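Local coordinates for protein KLLA0E08119p (Kluyveromyces lactis, PDB 3VA7) that is a biotin-dependent urea carboxylase that probably uses ATP and hydrogencarbonate to convert urea into urea-1-carboxylate, with this chain lacking the amidase part, at residues G552-T557 with L577-V582. Numbering follows the deposited sequence.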
loop_
_atom_site.group_PDB
_atom_site.type_symbol
_atom_site.label_atom_id
_atom_site.label_comp_id
_atom_site.label_asym_id
_atom_site.label_seq_id
_atom_site.Cartn_x
_atom_site.Cartn_y
_atom_site.Cartn_z
ATOM N N GLY A 552 20.587 -18.333 1.083
ATOM C CA GLY A 552 22.011 -18.007 0.887
ATOM C C GLY A 552 22.842 -18.256 2.137
ATOM O O GLY A 552 22.306 -18.510 3.232
ATOM N N THR A 553 24.161 -18.219 1.977
ATOM C CA THR A 553 25.053 -18.253 3.145
ATOM C C THR A 553 25.112 -16.865 3.787
ATOM O O THR A 553 25.469 -15.858 3.148
ATOM C CB THR A 553 26.472 -18.787 2.788
ATOM O OG1 THR A 553 26.341 -19.872 1.862
ATOM C CG2 THR A 553 27.196 -19.322 4.038
ATOM N N VAL A 554 24.704 -16.828 5.047
ATOM C CA VAL A 554 24.725 -15.611 5.820
ATOM C C VAL A 554 25.128 -16.010 7.214
ATOM O O VAL A 554 24.556 -16.957 7.789
ATOM C CB VAL A 554 23.330 -15.045 6.075
ATOM C CG1 VAL A 554 23.291 -13.582 5.784
ATOM C CG2 VAL A 554 22.309 -15.805 5.357
ATOM N N SER A 555 26.036 -15.248 7.808
ATOM C CA SER A 555 26.303 -15.488 9.222
ATOM C C SER A 555 25.117 -15.020 10.082
ATOM O O SER A 555 24.570 -13.937 9.865
ATOM C CB SER A 555 27.636 -14.860 9.629
ATOM O OG SER A 555 27.478 -13.596 10.223
ATOM N N CYS A 556 24.707 -15.854 11.025
ATOM C CA CYS A 556 23.579 -15.550 11.865
ATOM C C CYS A 556 23.893 -15.734 13.340
ATOM O O CYS A 556 24.381 -16.762 13.788
ATOM C CB CYS A 556 22.321 -16.383 11.501
ATOM S SG CYS A 556 21.888 -16.594 9.726
ATOM N N THR A 557 23.499 -14.720 14.085
ATOM C CA THR A 557 23.832 -14.504 15.470
ATOM C C THR A 557 22.609 -14.630 16.354
ATOM O O THR A 557 21.580 -14.051 16.044
ATOM C CB THR A 557 24.294 -13.044 15.565
ATOM O OG1 THR A 557 25.710 -13.015 15.461
ATOM C CG2 THR A 557 23.763 -12.278 16.864
ATOM N N LEU A 577 18.419 -11.728 17.636
ATOM C CA LEU A 577 18.759 -12.451 16.406
ATOM C C LEU A 577 19.290 -11.443 15.445
ATOM O O LEU A 577 18.753 -10.366 15.329
ATOM C CB LEU A 577 17.526 -13.156 15.817
ATOM C CG LEU A 577 17.582 -13.829 14.428
ATOM C CD1 LEU A 577 18.580 -14.973 14.354
ATOM C CD2 LEU A 577 16.187 -14.339 14.017
ATOM N N SER A 578 20.362 -11.771 14.766
ATOM C CA SER A 578 20.909 -10.857 13.787
ATOM C C SER A 578 21.432 -11.644 12.586
ATOM O O SER A 578 22.197 -12.601 12.745
ATOM C CB SER A 578 22.012 -10.008 14.435
ATOM O OG SER A 578 23.043 -9.686 13.509
ATOM N N VAL A 579 21.001 -11.265 11.388
ATOM C CA VAL A 579 21.534 -11.906 10.202
ATOM C C VAL A 579 22.247 -10.931 9.298
ATOM O O VAL A 579 21.736 -9.896 8.966
ATOM C CB VAL A 579 20.545 -12.944 9.497
ATOM C CG1 VAL A 579 19.149 -13.001 10.137
ATOM C CG2 VAL A 579 20.542 -12.805 7.994
ATOM N N GLY A 580 23.481 -11.283 8.952
ATOM C CA GLY A 580 24.428 -10.362 8.384
ATOM C C GLY A 580 24.389 -10.350 6.902
ATOM O O GLY A 580 23.342 -10.287 6.336
ATOM N N LYS A 581 25.547 -10.429 6.274
ATOM C CA LYS A 581 25.669 -10.240 4.846
ATOM C C LYS A 581 25.509 -11.599 4.201
ATOM O O LYS A 581 25.893 -12.620 4.783
ATOM C CB LYS A 581 27.042 -9.650 4.563
ATOM C CG LYS A 581 27.284 -9.134 3.157
ATOM C CD LYS A 581 28.663 -8.396 3.107
ATOM C CE LYS A 581 28.997 -7.848 1.679
ATOM N NZ LYS A 581 29.697 -8.890 0.821
ATOM N N VAL A 582 24.900 -11.629 3.026
ATOM C CA VAL A 582 24.784 -12.853 2.272
ATOM C C VAL A 582 26.058 -13.043 1.409
ATOM O O VAL A 582 26.303 -12.287 0.468
ATOM C CB VAL A 582 23.472 -12.907 1.421
ATOM C CG1 VAL A 582 23.269 -14.299 0.788
ATOM C CG2 VAL A 582 22.235 -12.521 2.256
#
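Strands 553-557 and 577-582 run antiparallel, their axes 4.7 Å apart at closest and 161° between directions. Thr557 and Ser578 form a hydrogen-bonded pair. Thr557 N reaches Ser578 O at 2.8 Å, and Ser578 N returns a bond to Thr557 O at 2.9 Å. Further along, Gly580 N donates to Ser555 O at 3.0 Å. Toward the other end, the CA atoms of Val554 and Val582 are nearest neighbours across the two strands.

Val554, Cys556, Val579 and Val582 share the buried face. Val554 CG1 is the touching branch. It meets Val579 CG2 at 3.6 Å and Val582 CG2 at 3.8 Å, so one methyl bridges two valines of the partner strand. With the sulfur anti to the carbonyl carbon (chi1 -44°), Cys556 SG lies against Val579 CB at 3.9 Å. On the other face, Thr557 CG2 rests against Ser578 CB at 3.8 Å, so carbon rather than hydroxyl makes this contact.

The pair belongs to an antiparallel sheet in the carboxyltransferase A and B region. Strand 538-541 flanks 577-582 on its far edge. The buried face packs on strands 545-550 and 587-592 of a second sheet, through Cys556 on Val549 and Val554 on Ala588. The chemistry is therefore divided: main-chain bonds hold the two strands together, while small apolar groups on one face join the pair to the neighbouring sheet.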